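Local atomic coordinates of SufC protein (Thermus thermophilus, PDB entry 2D2E), a protein that probably serves as the cytoplasmic ABC-type ATPase of the Suf iron-sulfur cluster assembly system, binding and hydrolysing ATP. Residues L45-I48 with E54-V57; I62-E67 with P162-L167; N68-E71 with E76-R79. All coordinates share one frame; numbering follows the deposited sequence.

Contact 1. Residues L45-I48 with E54-V57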
loop_
_atom_site.group_PDB
_atom_site.type_symbol
_atom_site.label_atom_id
_atom_site.label_comp_id
_atom_site.label_asym_id
_atom_site.label_seq_id
_atom_site.Cartn_x
_atom_site.Cartn_y
_atom_site.Cartn_z
ATOM N N LEU A 45 -10.044 -4.634 -3.473
ATOM C CA LEU A 45 -10.118 -3.840 -2.243
ATOM C C LEU A 45 -9.077 -2.717 -2.286
ATOM O O LEU A 45 -9.362 -1.569 -1.916
ATOM C CB LEU A 45 -9.884 -4.712 -1.000
ATOM C CG LEU A 45 -9.835 -3.917 0.320
ATOM C CD1 LEU A 45 -11.187 -3.269 0.605
ATOM C CD2 LEU A 45 -9.480 -4.851 1.476
ATOM N N GLY A 46 -7.871 -3.035 -2.749
ATOM C CA GLY A 46 -6.846 -2.017 -2.837
ATOM C C GLY A 46 -7.242 -0.884 -3.773
ATOM O O GLY A 46 -6.963 0.260 -3.485
ATOM N N LYS A 47 -7.896 -1.192 -4.890
ATOM C CA LYS A 47 -8.267 -0.141 -5.828
ATOM C C LYS A 47 -9.362 0.747 -5.255
ATOM O O LYS A 47 -9.362 1.966 -5.483
ATOM C CB LYS A 47 -8.720 -0.760 -7.145
ATOM C CG LYS A 47 -7.600 -1.453 -7.892
ATOM C CD LYS A 47 -8.126 -2.149 -9.144
ATOM C CE LYS A 47 -6.992 -2.846 -9.888
ATOM N NZ LYS A 47 -7.460 -3.557 -11.113
ATOM N N ILE A 48 -10.287 0.135 -4.519
ATOM C CA ILE A 48 -11.376 0.874 -3.898
ATOM C C ILE A 48 -10.801 1.762 -2.806
ATOM O O ILE A 48 -11.252 2.889 -2.626
ATOM C CB ILE A 48 -12.430 -0.088 -3.346
ATOM C CG1 ILE A 48 -13.143 -0.753 -4.529
ATOM C CG2 ILE A 48 -13.420 0.648 -2.433
ATOM C CD1 ILE A 48 -14.199 -1.754 -4.147
ATOM N N GLU A 54 -14.146 3.381 -11.078
ATOM C CA GLU A 54 -14.824 2.331 -11.833
ATOM C C GLU A 54 -15.684 1.404 -10.976
ATOM O O GLU A 54 -16.528 0.678 -11.501
ATOM C CB GLU A 54 -13.808 1.501 -12.626
ATOM C CG GLU A 54 -13.128 2.271 -13.750
ATOM C CD GLU A 54 -12.239 1.393 -14.613
ATOM O OE1 GLU A 54 -11.545 1.935 -15.501
ATOM O OE2 GLU A 54 -12.234 0.159 -14.408
ATOM N N TYR A 55 -15.481 1.432 -9.660
ATOM C CA TYR A 55 -16.241 0.588 -8.745
ATOM C C TYR A 55 -17.418 1.285 -8.101
ATOM O O TYR A 55 -17.395 2.491 -7.876
ATOM C CB TYR A 55 -15.331 0.065 -7.607
ATOM C CG TYR A 55 -14.296 -0.895 -8.162
ATOM C CD1 TYR A 55 -13.077 -0.423 -8.630
ATOM C CD2 TYR A 55 -14.570 -2.255 -8.282
ATOM C CE1 TYR A 55 -12.156 -1.276 -9.212
ATOM C CE2 TYR A 55 -13.649 -3.124 -8.876
ATOM C CZ TYR A 55 -12.450 -2.620 -9.337
ATOM O OH TYR A 55 -11.524 -3.457 -9.920
ATOM N N THR A 56 -18.440 0.503 -7.789
ATOM C CA THR A 56 -19.633 1.018 -7.143
ATOM C C THR A 56 -19.725 0.420 -5.743
ATOM O O THR A 56 -19.773 -0.795 -5.592
ATOM C CB THR A 56 -20.907 0.619 -7.928
ATOM O OG1 THR A 56 -20.816 1.108 -9.272
ATOM C CG2 THR A 56 -22.146 1.197 -7.262
ATOM N N VAL A 57 -19.735 1.259 -4.710
ATOM C CA VAL A 57 -19.851 0.737 -3.355
ATOM C C VAL A 57 -21.341 0.661 -3.003
ATOM O O VAL A 57 -22.060 1.654 -3.064
ATOM C CB VAL A 57 -19.066 1.618 -2.339
ATOM C CG1 VAL A 57 -19.369 1.166 -0.906
ATOM C CG2 VAL A 57 -17.561 1.535 -2.645
#

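Contact 2. Residues I62-E67 with P162-L167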
loop_
_atom_site.group_PDB
_atom_site.type_symbol
_atom_site.label_atom_id
_atom_site.label_comp_id
_atom_site.label_asym_id
_atom_site.label_seq_id
_atom_site.Cartn_x
_atom_site.Cartn_y
_atom_site.Cartn_z
ATOM N N ILE A 62 -15.242 3.038 5.003
ATOM C CA ILE A 62 -13.797 2.904 5.139
ATOM C C ILE A 62 -13.447 4.093 6.053
ATOM O O ILE A 62 -13.568 5.261 5.652
ATOM C CB ILE A 62 -13.051 3.042 3.803
ATOM C CG1 ILE A 62 -13.416 1.878 2.871
ATOM C CG2 ILE A 62 -11.551 3.027 4.058
ATOM C CD1 ILE A 62 -12.583 1.825 1.599
ATOM N N LEU A 63 -13.041 3.783 7.282
ATOM C CA LEU A 63 -12.729 4.824 8.268
ATOM C C LEU A 63 -11.241 4.970 8.476
ATOM O O LEU A 63 -10.562 3.988 8.744
ATOM C CB LEU A 63 -13.345 4.465 9.626
ATOM C CG LEU A 63 -14.807 4.000 9.613
ATOM C CD1 LEU A 63 -15.212 3.470 10.981
ATOM C CD2 LEU A 63 -15.683 5.156 9.210
ATOM N N LEU A 64 -10.739 6.194 8.360
ATOM C CA LEU A 64 -9.328 6.450 8.591
ATOM C C LEU A 64 -9.319 7.323 9.842
ATOM O O LEU A 64 -9.729 8.489 9.808
ATOM C CB LEU A 64 -8.711 7.174 7.396
ATOM C CG LEU A 64 -7.180 7.197 7.397
ATOM C CD1 LEU A 64 -6.651 7.471 5.996
ATOM C CD2 LEU A 64 -6.679 8.248 8.390
ATOM N N ASP A 65 -8.875 6.737 10.948
ATOM C CA ASP A 65 -8.852 7.426 12.244
ATOM C C ASP A 65 -10.210 8.055 12.575
ATOM O O ASP A 65 -10.306 9.222 12.968
ATOM C CB ASP A 65 -7.731 8.470 12.306
ATOM C CG ASP A 65 -6.341 7.831 12.293
ATOM O OD1 ASP A 65 -6.225 6.633 12.646
ATOM O OD2 ASP A 65 -5.370 8.524 11.941
ATOM N N GLY A 66 -11.261 7.264 12.408
ATOM C CA GLY A 66 -12.601 7.728 12.730
ATOM C C GLY A 66 -13.433 8.365 11.634
ATOM O O GLY A 66 -14.660 8.435 11.774
ATOM N N GLU A 67 -12.806 8.824 10.552
ATOM C CA GLU A 67 -13.551 9.471 9.468
ATOM C C GLU A 67 -13.772 8.600 8.234
ATOM O O GLU A 67 -12.840 7.964 7.732
ATOM C CB GLU A 67 -12.840 10.741 9.008
ATOM C CG GLU A 67 -12.378 11.667 10.096
ATOM C CD GLU A 67 -11.650 12.858 9.519
ATOM O OE1 GLU A 67 -12.300 13.663 8.822
ATOM O OE2 GLU A 67 -10.431 12.983 9.745
ATOM N N PRO A 162 3.058 9.292 4.867
ATOM C CA PRO A 162 1.632 8.996 5.047
ATOM C C PRO A 162 1.402 8.312 6.398
ATOM O O PRO A 162 2.339 7.786 6.999
ATOM C CB PRO A 162 1.333 8.051 3.892
ATOM C CG PRO A 162 2.649 7.314 3.744
ATOM C CD PRO A 162 3.677 8.398 3.876
ATOM N N THR A 163 0.163 8.326 6.874
ATOM C CA THR A 163 -0.172 7.660 8.128
ATOM C C THR A 163 -0.476 6.206 7.862
ATOM O O THR A 163 -0.146 5.352 8.672
ATOM C CB THR A 163 -1.388 8.329 8.780
ATOM O OG1 THR A 163 -1.058 9.697 9.057
ATOM C CG2 THR A 163 -1.773 7.643 10.067
ATOM N N TYR A 164 -1.143 5.936 6.736
ATOM C CA TYR A 164 -1.441 4.555 6.368
ATOM C C TYR A 164 -1.030 4.339 4.915
ATOM O O TYR A 164 -1.113 5.248 4.100
ATOM C CB TYR A 164 -2.936 4.242 6.474
ATOM C CG TYR A 164 -3.468 4.301 7.882
ATOM C CD1 TYR A 164 -4.063 5.462 8.374
ATOM C CD2 TYR A 164 -3.345 3.204 8.728
ATOM C CE1 TYR A 164 -4.528 5.531 9.680
ATOM C CE2 TYR A 164 -3.805 3.264 10.045
ATOM C CZ TYR A 164 -4.397 4.431 10.505
ATOM O OH TYR A 164 -4.865 4.471 11.804
ATOM N N ALA A 165 -0.579 3.132 4.605
ATOM C CA ALA A 165 -0.216 2.790 3.231
ATOM C C ALA A 165 -0.729 1.408 2.897
ATOM O O ALA A 165 -0.556 0.467 3.669
ATOM C CB ALA A 165 1.314 2.829 3.042
ATOM N N VAL A 166 -1.330 1.298 1.720
ATOM C CA VAL A 166 -1.871 0.018 1.236
ATOM C C VAL A 166 -0.991 -0.272 0.036
ATOM O O VAL A 166 -1.003 0.500 -0.941
ATOM C CB VAL A 166 -3.346 0.168 0.796
ATOM C CG1 VAL A 166 -3.872 -1.172 0.223
ATOM C CG2 VAL A 166 -4.195 0.581 1.978
ATOM N N LEU A 167 -0.201 -1.338 0.126
ATOM C CA LEU A 167 0.750 -1.693 -0.933
ATOM C C LEU A 167 0.440 -3.025 -1.555
ATOM O O LEU A 167 0.618 -4.067 -0.919
ATOM C CB LEU A 167 2.154 -1.734 -0.349
ATOM C CG LEU A 167 2.468 -0.418 0.362
ATOM C CD1 LEU A 167 3.836 -0.536 1.010
ATOM C CD2 LEU A 167 2.421 0.741 -0.626
#

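Contact 3. Residues N68-E71 with E76-R79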
loop_
_atom_site.group_PDB
_atom_site.type_symbol
_atom_site.label_atom_id
_atom_site.label_comp_id
_atom_site.label_asym_id
_atom_site.label_seq_id
_atom_site.Cartn_x
_atom_site.Cartn_y
_atom_site.Cartn_z
ATOM N N ASN A 68 -15.006 8.600 7.733
ATOM C CA ASN A 68 -15.376 7.831 6.543
ATOM C C ASN A 68 -14.754 8.530 5.330
ATOM O O ASN A 68 -15.008 9.713 5.087
ATOM C CB ASN A 68 -16.915 7.791 6.427
ATOM C CG ASN A 68 -17.422 6.872 5.307
ATOM O OD1 ASN A 68 -18.631 6.801 5.060
ATOM N ND2 ASN A 68 -16.518 6.170 4.637
ATOM N N ILE A 69 -13.927 7.818 4.570
ATOM C CA ILE A 69 -13.286 8.428 3.410
ATOM C C ILE A 69 -13.839 7.970 2.072
ATOM O O ILE A 69 -13.341 8.387 1.029
ATOM C CB ILE A 69 -11.759 8.155 3.403
ATOM C CG1 ILE A 69 -11.481 6.648 3.269
ATOM C CG2 ILE A 69 -11.146 8.726 4.662
ATOM C CD1 ILE A 69 -9.987 6.308 3.136
ATOM N N LEU A 70 -14.866 7.120 2.090
ATOM C CA LEU A 70 -15.421 6.608 0.843
ATOM C C LEU A 70 -15.905 7.682 -0.115
ATOM O O LEU A 70 -15.847 7.495 -1.323
ATOM C CB LEU A 70 -16.565 5.625 1.117
ATOM C CG LEU A 70 -16.164 4.199 1.483
ATOM C CD1 LEU A 70 -17.403 3.331 1.588
ATOM C CD2 LEU A 70 -15.222 3.646 0.420
ATOM N N GLU A 71 -16.369 8.795 0.436
ATOM C CA GLU A 71 -16.885 9.902 -0.361
ATOM C C GLU A 71 -15.805 10.892 -0.766
ATOM O O GLU A 71 -16.069 11.816 -1.529
ATOM C CB GLU A 71 -17.988 10.629 0.416
ATOM C CG GLU A 71 -19.133 9.717 0.815
ATOM C CD GLU A 71 -19.764 9.040 -0.381
ATOM O OE1 GLU A 71 -20.149 7.857 -0.263
ATOM O OE2 GLU A 71 -19.883 9.696 -1.442
ATOM N N GLU A 76 -8.137 13.945 -1.656
ATOM C CA GLU A 76 -8.613 14.243 -0.311
ATOM C C GLU A 76 -8.203 13.138 0.669
ATOM O O GLU A 76 -7.914 13.411 1.827
ATOM C CB GLU A 76 -10.135 14.440 -0.309
ATOM C CG GLU A 76 -10.580 15.642 -1.161
ATOM C CD GLU A 76 -12.090 15.836 -1.190
ATOM O OE1 GLU A 76 -12.821 14.869 -1.511
ATOM O OE2 GLU A 76 -12.548 16.965 -0.899
ATOM N N ARG A 77 -8.170 11.889 0.207
ATOM C CA ARG A 77 -7.758 10.802 1.101
ATOM C C ARG A 77 -6.296 10.939 1.465
ATOM O O ARG A 77 -5.909 10.682 2.608
ATOM C CB ARG A 77 -7.995 9.445 0.443
ATOM C CG ARG A 77 -9.470 9.162 0.228
ATOM C CD ARG A 77 -9.696 7.810 -0.455
ATOM N NE ARG A 77 -11.055 7.759 -0.978
ATOM C CZ ARG A 77 -11.685 6.655 -1.366
ATOM N NH1 ARG A 77 -11.084 5.480 -1.291
ATOM N NH2 ARG A 77 -12.927 6.732 -1.837
ATOM N N ALA A 78 -5.483 11.340 0.494
ATOM C CA ALA A 78 -4.058 11.520 0.735
ATOM C C ALA A 78 -3.879 12.645 1.748
ATOM O O ALA A 78 -2.999 12.582 2.600
ATOM C CB ALA A 78 -3.351 11.854 -0.555
ATOM N N ARG A 79 -4.735 13.668 1.662
ATOM C CA ARG A 79 -4.669 14.792 2.597
ATOM C C ARG A 79 -4.990 14.327 4.018
ATOM O O ARG A 79 -4.549 14.934 4.994
ATOM C CB ARG A 79 -5.645 15.902 2.168
#

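Contact 1. Residues L45-I48 with E54-V57
Ile48 O is gripped twice, by Arg77 NH1 and by a glycerol probably left from the crystallisation liquor, while the Ile48 side chain carries the apolar meeting with Tyr55. Ile48 CG1 lies 3.8 Å from Tyr55 CG, coming obliquely to the root of the ring, and the two side chains cross at about a right angle. With chi1 at -69°, CG1 stands anti to the carbonyl carbon, and the other branch, CG2, is left to meet Val57 CG2 at 4.2 Å. Further along the ring Lys47 takes over. Its CB is 4.0 Å from Tyr55 CE1, and its extended chain brings CD to 3.7 Å from Tyr55 OH. The 201 Å² buried here comes chiefly from carbon packing. Lys47 NZ stays 6.9 Å from Glu54 OE2, too far for a salt bridge. Segment 45-48 belongs to helix 42-50, which starts at the P-loop lysine and includes Thr44, close to Tyr55 and seen to bind ADP in another structure of this protein; the site holds no nucleotide here. The helix packs against Tyr55 and the start of strand 56-58, where strand 3-13 adds Ala11 against Ile48 and strand 16-27 adds Leu19 against Ile48 and Ile18 against Tyr55.

Contact 2. Residues I62-E67 with P162-L167
Asp65 and Tyr164 both place CG anti to the carbonyl carbon (chi1 near -67° in both), and these two torsions carry the carboxylate and the phenol to each other. Tyr164 OH donates to Asp65 OD1 at 2.7 Å. The donor sits on the syn side of that oxygen, 28° out of the carboxylate plane, and OD1 in turn lies at the edge of the ring, near its plane. Carboxylate and ring are turned 60° apart, so the two groups do not stack. Alongside, Leu64 and Tyr164 slide past each other in opposite directions: Leu64 CD2 comes obliquely to within 3.7 Å of Tyr164 CE1, and Leu64 CG is equally near Tyr164 CD1.

Asp65 is held at the corner of a type I' turn running from Leu64 to Glu67, closed by Glu67 N to Leu64 O at 3.2 Å, with Leu64 N to Glu67 O at 2.8 Å completing the pair. The contact thus joins a hairpin of the antiparallel sheet to the start of strand 164-168 in the central mixed sheet, the strand whose sequence fits the Walker B strand of ABC ATPases.

Asp65 OD1 also accepts from Ser2 N, and Asp65 OD2 forms a salt bridge with Lys28. With the phenol, the amine and the backbone nitrogen all directed at one carboxylate, Asp65 is probably kept ionised and fixed in rotation, while the tyrosine hydroxyl acts as its neutral donor.

Contact 3. Residues N68-E71 with E76-R79
The side chain of Arg77 packs against the backbone of Ile69 and Leu70 in a contact between a loop and the helix that follows it, and the loop itself comes straight after strand 67-68. The evidence is in how the arginine lies. Its chain is extended from CG to NE, crosses the Ile69 side chain at about a right angle, and puts CD 3.9 Å from Ile69 CD1. At the polar end Ile69 O stands over one face of the guanidinium. It is 3.1 Å from Arg77 NE, but the angle is poor, so the approach is not a hydrogen bond. Arg77 NH2 reaches to 3.1 Å from Leu70 O, which comes obliquely to the same group. Ile69 has chi1 at 64°, which sets CG1 between the backbone N and the carbonyl carbon and aims CD1 at the methylenes of Arg77.

In sequence this helix leads on to the region that carries the Q-loop in ABC ATPases, so the contact folds the end of the antiparallel sheet back on the approach to that element. At the start of helix 74-79, Glu76 OE1 accepts from Ser73 N, consistent with one half of a capping box.

The N-H groups of Arg77 find firmer partners nearby: NE donates to Leu72 O, NH1 to both Ile48 O and Leu49 O, and NH2 bonds a glycerol. Replacing Arg77 by an alanine would probably leave the carbonyl oxygens of Ile48, Leu49 and Leu72 without this donor and open a gap beside Ile69. Leu82, from a following loop, also packs on both Ile69 and Arg77.

How the contacts relate
Contacts 1 and 3 meet near the end of helix 42-50, and Ile62 brings segment 62-67 alongside. Contact 1 reaches contact 3 through Ile48 O and Arg77 NH1, 2.9 Å apart, and through Val57 CG1 against Leu70 CD1 at 3.8 Å. Contacts 2 and 3, with centres about 9 Å apart, are joined through Ile62 on strand 60-64: Ile62 O lies 2.8 Å from Ile69 N, a probable backbone hydrogen bond, and also accepts from Asn68 ND2. The centres of contacts 1 and 2 are about 15 Å apart, yet Ile48 CG2 and Ile62 CD1 pack at 4.3 Å. Contact 1 is next to the nucleotide site, since Tyr55 approaches Thr44 to about 3 Å between side chains; Leu70 of contact 3 stays about 11 Å from Thr44, and contact 2 lies away from the site.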